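Local coordinates for quinone reductase (PDB 4GI5), which binds FAD in a flavodoxin-like fold and probably works as an NAD(P)H dehydrogenase that reduces quinones, at residues W155-E161 against R250-H254; S59-A63 against I130-W134. One frame throughout, in Å; residues are numbered along the deposited sequence.

Contact 1. Residues W155-E161 against R250-H254; sequences WGDRYGE and RRQNH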
ATOM      1  N   TRP B 155       1.994  -9.974  23.160  1.00 18.09           N
ATOM      2  CA  TRP B 155       3.055 -10.010  22.100  1.00 15.66           C
ATOM      3  C   TRP B 155       3.228  -8.607  21.448  1.00 17.35           C
ATOM      4  O   TRP B 155       2.825  -8.366  20.259  1.00 17.65           O
ATOM      5  CB  TRP B 155       2.760 -11.080  21.088  1.00 17.45           C
ATOM      6  CG  TRP B 155       3.967 -11.615  20.380  1.00 21.31           C
ATOM      7  CD1 TRP B 155       4.418 -11.269  19.090  1.00 22.63           C
ATOM      8  CD2 TRP B 155       4.928 -12.482  20.925  1.00 20.60           C
ATOM      9  NE1 TRP B 155       5.574 -11.936  18.838  1.00 21.88           N
ATOM     10  CE2 TRP B 155       5.936 -12.660  19.944  1.00 22.04           C
ATOM     11  CE3 TRP B 155       5.110 -13.090  22.187  1.00 22.38           C
ATOM     12  CZ2 TRP B 155       7.082 -13.435  20.186  1.00 23.11           C
ATOM     13  CZ3 TRP B 155       6.228 -13.915  22.392  1.00 26.32           C
ATOM     14  CH2 TRP B 155       7.197 -14.079  21.355  1.00 26.48           C
ATOM     15  N   GLY B 156       3.788  -7.693  22.197  1.00 14.43           N
ATOM     16  CA  GLY B 156       3.819  -6.287  21.853  1.00 16.27           C
ATOM     17  C   GLY B 156       2.522  -5.588  22.167  1.00 15.70           C
ATOM     18  O   GLY B 156       1.463  -6.164  22.134  1.00 17.66           O
ATOM     19  N   ASP B 157       2.632  -4.265  22.379  1.00 16.43           N
ATOM     20  CA  ASP B 157       1.472  -3.438  22.600  1.00 16.51           C
ATOM     21  C   ASP B 157       0.915  -2.989  21.238  1.00 16.78           C
ATOM     22  O   ASP B 157       1.415  -1.985  20.730  1.00 19.40           O
ATOM     23  CB  ASP B 157       1.799  -2.188  23.385  1.00 16.71           C
ATOM     24  CG  ASP B 157       2.261  -2.452  24.851  1.00 20.64           C
ATOM     25  OD1 ASP B 157       2.310  -3.614  25.266  1.00 21.12           O
ATOM     26  OD2 ASP B 157       2.657  -1.454  25.483  1.00 20.65           O
ATOM     27  N   ARG B 158       0.079  -3.782  20.614  1.00 14.69           N
ATOM     28  CA  ARG B 158      -0.476  -3.443  19.311  1.00 15.66           C
ATOM     29  C   ARG B 158      -1.792  -4.132  19.142  1.00 15.59           C
ATOM     30  O   ARG B 158      -2.225  -4.942  19.954  1.00 15.51           O
ATOM     31  CB  ARG B 158       0.530  -3.944  18.284  1.00 14.82           C
ATOM     32  CG  ARG B 158       0.625  -5.448  18.157  1.00 14.53           C
ATOM     33  CD  ARG B 158       1.548  -5.859  17.033  1.00 15.62           C
ATOM     34  NE  ARG B 158       1.587  -7.286  16.790  1.00 17.28           N
ATOM     35  CZ  ARG B 158       2.377  -7.894  15.934  1.00 19.83           C
ATOM     36  NH1 ARG B 158       3.267  -7.205  15.193  1.00 18.99           N
ATOM     37  NH2 ARG B 158       2.212  -9.191  15.725  1.00 20.44           N
ATOM     38  N   TYR B 159      -2.478  -3.756  18.080  1.00 13.47           N
ATOM     39  CA  TYR B 159      -3.739  -4.227  17.672  1.00 13.46           C
ATOM     40  C   TYR B 159      -4.823  -3.972  18.745  1.00 15.79           C
ATOM     41  O   TYR B 159      -5.226  -4.885  19.475  1.00 15.55           O
ATOM     42  CB  TYR B 159      -3.712  -5.660  17.184  1.00 12.11           C
ATOM     43  CG  TYR B 159      -2.974  -5.890  15.857  1.00 12.65           C
ATOM     44  CD1 TYR B 159      -3.288  -5.129  14.759  1.00 12.77           C
ATOM     45  CD2 TYR B 159      -1.974  -6.812  15.742  1.00 11.70           C
ATOM     46  CE1 TYR B 159      -2.685  -5.340  13.527  1.00 12.66           C
ATOM     47  CE2 TYR B 159      -1.330  -7.074  14.507  1.00 12.85           C
ATOM     48  CZ  TYR B 159      -1.742  -6.322  13.363  1.00 12.90           C
ATOM     49  OH  TYR B 159      -1.096  -6.547  12.168  1.00 15.03           O
ATOM     50  N   GLY B 160      -5.205  -2.707  18.814  1.00 15.52           N
ATOM     51  CA  GLY B 160      -6.103  -2.211  19.862  1.00 18.68           C
ATOM     52  C   GLY B 160      -5.406  -1.732  21.129  1.00 20.13           C
ATOM     53  O   GLY B 160      -6.099  -1.414  22.108  1.00 19.10           O
ATOM     54  N   GLU B 161      -4.080  -1.735  21.146  1.00 18.51           N
ATOM     55  CA  GLU B 161      -3.235  -1.166  22.169  1.00 18.60           C
ATOM     56  C   GLU B 161      -2.156  -0.400  21.438  1.00 19.22           C
ATOM     57  O   GLU B 161      -1.973  -0.594  20.193  1.00 18.30           O
ATOM     58  CB  GLU B 161      -2.519  -2.264  22.945  1.00 21.13           C
ATOM     59  CG  GLU B 161      -3.369  -3.074  23.791  1.00 25.93           C
ATOM     60  CD  GLU B 161      -2.544  -4.158  24.511  1.00 29.92           C
ATOM     61  OE1 GLU B 161      -2.881  -5.290  24.351  1.00 26.36           O
ATOM     62  OE2 GLU B 161      -1.509  -3.833  25.136  1.00 38.07           O
ATOM     63  N   ARG B 250     -10.655  -7.233  16.401  1.00 16.17           N
ATOM     64  CA  ARG B 250     -10.361  -8.020  17.601  1.00 17.23           C
ATOM     65  C   ARG B 250      -9.027  -7.593  18.203  1.00 16.85           C
ATOM     66  O   ARG B 250      -7.987  -7.504  17.473  1.00 15.50           O
ATOM     67  CB  ARG B 250     -10.361  -9.494  17.319  1.00 15.87           C
ATOM     68  CG  ARG B 250     -11.674 -10.091  16.901  1.00 18.65           C
ATOM     69  CD  ARG B 250     -11.496 -11.554  16.712  1.00 21.56           C
ATOM     70  NE  ARG B 250     -12.643 -12.199  16.114  1.00 21.31           N
ATOM     71  CZ  ARG B 250     -13.705 -12.580  16.811  1.00 28.01           C
ATOM     72  NH1 ARG B 250     -13.747 -12.361  18.128  1.00 26.98           N
ATOM     73  NH2 ARG B 250     -14.644 -13.212  16.185  1.00 30.42           N
ATOM     74  N   ARG B 251      -8.929  -7.381  19.502  1.00 15.23           N
ATOM     75  CA  ARG B 251      -7.656  -7.103  20.125  1.00 16.62           C
ATOM     76  C   ARG B 251      -6.727  -8.310  20.137  1.00 14.99           C
ATOM     77  O   ARG B 251      -7.171  -9.441  20.289  1.00 16.39           O
ATOM     78  CB  ARG B 251      -7.818  -6.525  21.530  1.00 17.77           C
ATOM     79  CG  ARG B 251      -8.634  -5.259  21.556  1.00 18.35           C
ATOM     80  CD  ARG B 251      -8.017  -4.178  22.400  1.00 22.35           C
ATOM     81  NE  ARG B 251      -8.149  -4.462  23.842  1.00 23.12           N
ATOM     82  CZ  ARG B 251      -7.572  -3.737  24.813  1.00 25.12           C
ATOM     83  NH1 ARG B 251      -7.780  -4.115  26.107  1.00 25.42           N
ATOM     84  NH2 ARG B 251      -6.810  -2.675  24.586  1.00 24.12           N
ATOM     85  N   GLN B 252      -5.425  -8.074  20.004  1.00 15.25           N
ATOM     86  CA  GLN B 252      -4.505  -9.178  19.927  1.00 15.07           C
ATOM     87  C   GLN B 252      -4.296  -9.936  21.277  1.00 16.49           C
ATOM     88  O   GLN B 252      -4.268 -11.144  21.270  1.00 17.93           O
ATOM     89  CB  GLN B 252      -3.118  -8.696  19.538  1.00 14.21           C
ATOM     90  CG  GLN B 252      -2.069  -9.788  19.394  1.00 15.47           C
ATOM     91  CD  GLN B 252      -0.725  -9.212  18.994  1.00 15.45           C
ATOM     92  OE1 GLN B 252      -0.372  -9.075  17.775  1.00 15.73           O
ATOM     93  NE2 GLN B 252       0.063  -8.874  19.986  1.00 16.07           N
ATOM     94  N   ASN B 253      -4.197  -9.159  22.335  1.00 16.82           N
ATOM     95  CA  ASN B 253      -3.546  -9.680  23.589  1.00 16.09           C
ATOM     96  C   ASN B 253      -4.562 -10.048  24.683  1.00 20.85           C
ATOM     97  O   ASN B 253      -4.147 -10.320  25.769  1.00 20.17           O
ATOM     98  CB  ASN B 253      -2.567  -8.702  24.170  1.00 16.65           C
ATOM     99  CG  ASN B 253      -1.386  -8.447  23.245  1.00 17.55           C
ATOM    100  OD1 ASN B 253      -0.786  -9.372  22.722  1.00 17.42           O
ATOM    101  ND2 ASN B 253      -0.993  -7.216  23.168  1.00 18.48           N
ATOM    102  N   HIS B 254      -5.821 -10.171  24.376  1.00 18.30           N
ATOM    103  CA  HIS B 254      -6.793 -10.322  25.494  1.00 19.39           C
ATOM    104  C   HIS B 254      -7.672 -11.519  25.358  1.00 21.97           C
ATOM    105  O   HIS B 254      -8.799 -11.532  25.861  1.00 22.03           O
ATOM    106  CB  HIS B 254      -7.524  -8.981  25.602  1.00 19.72           C
ATOM    107  CG  HIS B 254      -6.621  -7.872  26.033  1.00 22.07           C
ATOM    108  ND1 HIS B 254      -6.251  -7.716  27.348  1.00 22.97           N
ATOM    109  CD2 HIS B 254      -5.860  -6.994  25.328  1.00 20.46           C
ATOM    110  CE1 HIS B 254      -5.334  -6.752  27.449  1.00 24.15           C
ATOM    111  NE2 HIS B 254      -5.069  -6.303  26.228  1.00 24.22           N
TER
HETATM  112  O   HOH W   1      -4.152  -6.120  22.094  1.00 17.86           O
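Gln252 and Asn253 plug their amides into the loop that leaves strand 154-155, joining two irregular stretches, the loop between strands 154-155 and 168-174 and the one between helix 224-239 and strand 257-258, in this protein of flavodoxin-like fold. The tight, buried half of the contact is built on these two side chains. Gln252 runs out fully extended, CG anti to the backbone N (chi1 -179°), and its amide lands between Trp155 and Arg158. There Gln252 NE2 donates to Trp155 O at 2.8 Å, arriving from above the carbonyl plane, while Gln252 OE1 takes the NE-H of Arg158 at 2.8 Å, close to the guanidinium plane. The same OE1 lies at the edge of the Tyr159 ring, whose hydroxyl bonds to Asn188 of the second subunit. With its other hydrogen, NE2 makes a nearly straight bond (175°) to Asn253 OD1. Asn253 OD1 also accepts from Trp155 N at 2.9 Å, the two donors coming from opposite faces of its plane. Asn253 ND2 divides its hydrogens between Gly156 O and Glu161 OE1, both near the amide plane, so all four bonds together fix which way round the amide sits. Backbone joins in where Gln252 N donates to Tyr159 O at 3.2 Å.

Toward solvent the grip is looser. His254, an exposed residue, adds only a weak bond from NE2 to Glu161 OE1. In Arg251 a bend at chi2 and chi3 brings the edge of the guanidinium to Gly160 O, while His254 CD2 lies over one face, offset toward the rim. Its charge does not pair directly with Glu161, since Arg251 NH2 and Glu161 OE1 stay 4.7 Å apart. Instead, Arg251 NH2 donates to Gly160 O at 2.9 Å, with the oxygen 1° out of the guanidinium plane.

Contact 2. Residues S59-A63 against I130-W134; sequences SDLYA and IMKGW
Ile130 presents its two branches to the chain leaving strand 55-60, and both meet the ring of Tyr62. Its CG1 arm is extended, anti to the backbone N (chi1 -164°), which carries CD1 over the centre of that ring. This is a CH-pi contact: Ile130 CD1 stands 3.9 Å from the centroid of the Tyr62 ring, 9° off the normal. The shorter branch, Ile130 CG2, meets the same ring at its CE2 corner, 3.5 Å from Tyr62 CE2.

Leu61 points at the helix, with CB against Ile130 CD1, and uses its two methyls separately. Leu61 CD1 presses on the backbone, 3.6 Å from Met131 CA and close to Ile130 O, while Leu61 CD2 reaches Trp134 CD1 at 3.6 Å. Leu61 and Trp134 cross at about a right angle, and the indole NE1 turns to Glu106 of helix 101-112. Residue 131 is selenomethionine; its CB and CG pass alongside Leu61 CD1, completing an apolar patch one helical turn long.

No direct hydrogen bond spans the two segments. The polar link is water 2, which accepts from Ile130 N in the first turn of the helix and lies 2.8 Å from Tyr62 OH. Within segment 59-63, Asp60 OD1 accepts from Ala63 N at 3.1 Å in an Asx motif, holding the turn that carries Leu61 and Tyr62.

Helix 129-138 packed against the end of an outermost strand of the five-stranded parallel sheet, order 2-1-3-4-5, is the alpha/beta layering of the flavodoxin-like fold.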
ATOM      1  N   SER B  59      -1.696  18.275   7.884  1.00 16.05           N
ATOM      2  CA  SER B  59      -0.411  17.979   7.329  1.00 17.29           C
ATOM      3  C   SER B  59      -0.646  17.769   5.833  1.00 21.24           C
ATOM      4  O   SER B  59      -0.964  16.664   5.395  1.00 17.34           O
ATOM      5  CB  SER B  59       0.198  16.716   7.970  1.00 19.36           C
ATOM      6  OG  SER B  59       0.559  16.974   9.311  1.00 18.05           O
ATOM      7  N   ASP B  60      -0.416  18.817   5.050  1.00 17.67           N
ATOM      8  CA  ASP B  60      -0.585  18.791   3.640  1.00 19.27           C
ATOM      9  C   ASP B  60       0.746  18.384   3.077  1.00 17.96           C
ATOM     10  O   ASP B  60       1.749  19.165   2.964  1.00 15.62           O
ATOM     11  CB  ASP B  60      -1.086  20.167   3.143  1.00 19.92           C
ATOM     12  CG  ASP B  60      -1.212  20.229   1.643  1.00 19.99           C
ATOM     13  OD1 ASP B  60      -0.592  19.461   0.806  1.00 17.37           O
ATOM     14  OD2 ASP B  60      -1.964  21.173   1.200  1.00 19.31           O
ATOM     15  N   LEU B  61       0.881  17.078   2.799  1.00 14.47           N
ATOM     16  CA  LEU B  61       2.209  16.545   2.491  1.00 13.30           C
ATOM     17  C   LEU B  61       2.928  17.110   1.278  1.00 14.96           C
ATOM     18  O   LEU B  61       4.127  17.420   1.385  1.00 15.43           O
ATOM     19  CB  LEU B  61       2.132  15.007   2.360  1.00 13.79           C
ATOM     20  CG  LEU B  61       1.553  14.335   3.598  1.00 13.88           C
ATOM     21  CD1 LEU B  61       1.408  12.804   3.355  1.00 13.39           C
ATOM     22  CD2 LEU B  61       2.314  14.583   4.887  1.00 16.36           C
ATOM     23  N   TYR B  62       2.199  17.336   0.202  1.00 14.85           N
ATOM     24  CA  TYR B  62       2.787  17.946  -0.977  1.00 15.66           C
ATOM     25  C   TYR B  62       3.211  19.444  -0.649  1.00 17.01           C
ATOM     26  O   TYR B  62       4.331  19.834  -1.068  1.00 17.42           O
ATOM     27  CB  TYR B  62       1.905  17.880  -2.162  1.00 16.49           C
ATOM     28  CG  TYR B  62       1.976  16.553  -2.885  1.00 14.39           C
ATOM     29  CD1 TYR B  62       2.995  16.288  -3.817  1.00 14.83           C
ATOM     30  CD2 TYR B  62       1.028  15.558  -2.667  1.00 13.29           C
ATOM     31  CE1 TYR B  62       3.005  15.056  -4.534  1.00 14.77           C
ATOM     32  CE2 TYR B  62       1.056  14.357  -3.312  1.00 14.38           C
ATOM     33  CZ  TYR B  62       1.994  14.139  -4.267  1.00 15.14           C
ATOM     34  OH  TYR B  62       1.964  12.982  -5.062  1.00 15.12           O
ATOM     35  N   ALA B  63       2.364  20.136   0.075  1.00 17.26           N
ATOM     36  CA  ALA B  63       2.655  21.606   0.372  1.00 19.38           C
ATOM     37  C   ALA B  63       3.884  21.660   1.234  1.00 21.25           C
ATOM     38  O   ALA B  63       4.726  22.578   1.089  1.00 20.94           O
ATOM     39  CB  ALA B  63       1.443  22.239   1.008  1.00 19.07           C
ATOM     40  N   ILE B 130       3.559   9.459  -1.263  1.00 12.37           N
ATOM     41  CA  ILE B 130       3.989  10.448  -0.308  1.00 13.10           C
ATOM     42  C   ILE B 130       3.346  10.210   1.085  1.00 13.58           C
ATOM     43  O   ILE B 130       3.994  10.424   2.120  1.00 14.55           O
ATOM     44  CB  ILE B 130       3.716  11.908  -0.816  1.00 13.02           C
ATOM     45  CG1 ILE B 130       4.498  12.910   0.001  1.00 15.24           C
ATOM     46  CG2 ILE B 130       2.282  12.250  -0.803  1.00 14.36           C
ATOM     47  CD1 ILE B 130       4.470  14.315  -0.671  1.00 16.22           C
HETATM   48  N   MSE B 131       2.122   9.704   1.061  1.00 12.30           N
HETATM   49  CA  MSE B 131       1.383   9.349   2.305  1.00 11.98           C
HETATM   50  C   MSE B 131       1.982   8.073   2.912  1.00 11.43           C
HETATM   51  O   MSE B 131       2.150   7.970   4.137  1.00 13.08           O
HETATM   52  CB  MSE B 131      -0.174   9.213   2.229  1.00 13.17           C
HETATM   53  CG  MSE B 131      -0.886   9.304   3.708  1.00 19.27           C
HETATM   54 SE   MSE B 131      -2.673   8.965   3.145  1.00 22.05          SE
HETATM   55  CE  MSE B 131      -2.922  10.973   3.468  1.00 19.41           C
ATOM     56  N   LYS B 132       2.258   7.080   2.093  1.00 12.54           N
ATOM     57  CA  LYS B 132       2.946   5.888   2.586  1.00 12.22           C
ATOM     58  C   LYS B 132       4.285   6.279   3.200  1.00 12.62           C
ATOM     59  O   LYS B 132       4.711   5.706   4.205  1.00 12.33           O
ATOM     60  CB  LYS B 132       3.219   4.936   1.457  1.00 13.03           C
ATOM     61  CG  LYS B 132       3.900   3.600   1.849  1.00 12.45           C
ATOM     62  CD  LYS B 132       2.964   2.871   2.817  1.00 14.86           C
ATOM     63  CE  LYS B 132       3.525   1.652   3.400  1.00 16.54           C
ATOM     64  NZ  LYS B 132       4.898   1.199   3.454  1.00 13.35           N
ATOM     65  N   GLY B 133       4.946   7.288   2.665  1.00 13.39           N
ATOM     66  CA  GLY B 133       6.195   7.745   3.263  1.00 13.58           C
ATOM     67  C   GLY B 133       6.055   8.469   4.592  1.00 13.31           C
ATOM     68  O   GLY B 133       6.958   8.375   5.409  1.00 15.20           O
ATOM     69  N   TRP B 134       4.940   9.138   4.804  1.00 12.20           N
ATOM     70  CA  TRP B 134       4.559   9.605   6.100  1.00 13.29           C
ATOM     71  C   TRP B 134       4.428   8.476   7.117  1.00 13.48           C
ATOM     72  O   TRP B 134       5.052   8.516   8.187  1.00 14.06           O
ATOM     73  CB  TRP B 134       3.368  10.471   6.013  1.00 13.30           C
ATOM     74  CG  TRP B 134       2.890  11.115   7.245  1.00 13.77           C
ATOM     75  CD1 TRP B 134       3.187  12.465   7.639  1.00 15.47           C
ATOM     76  CD2 TRP B 134       2.088  10.587   8.289  1.00 14.32           C
ATOM     77  NE1 TRP B 134       2.522  12.754   8.832  1.00 15.79           N
ATOM     78  CE2 TRP B 134       1.920  11.628   9.287  1.00 16.16           C
ATOM     79  CE3 TRP B 134       1.506   9.323   8.533  1.00 15.78           C
ATOM     80  CZ2 TRP B 134       1.183  11.416  10.445  1.00 16.12           C
ATOM     81  CZ3 TRP B 134       0.750   9.132   9.709  1.00 17.38           C
ATOM     82  CH2 TRP B 134       0.584  10.209  10.618  1.00 16.48           C
TER
HETATM   83  O   HOH W   2       2.494  10.540  -3.733  1.00 14.00           O

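Overall arrangement
The two contacts lie on opposite sides of the chain's centre, their own centres 28 Å apart, and share no helix or strand. Contact 2 is the core one: the chain leaving an edge strand against a helix, held by apolar contacts and a single bridging water. Contact 1 sits farther out, about 17 Å from the chain's centre, and ties two loops together with side-chain amides and backbone carbonyls, partly buried and fraying toward solvent. Such polar chemistry suits irregular chain, whose backbone groups need partners that helix and sheet supply for themselves. Both also touch the second subunit, contact 1 through Tyr159 among others, contact 2 through Tyr62 and Lys132.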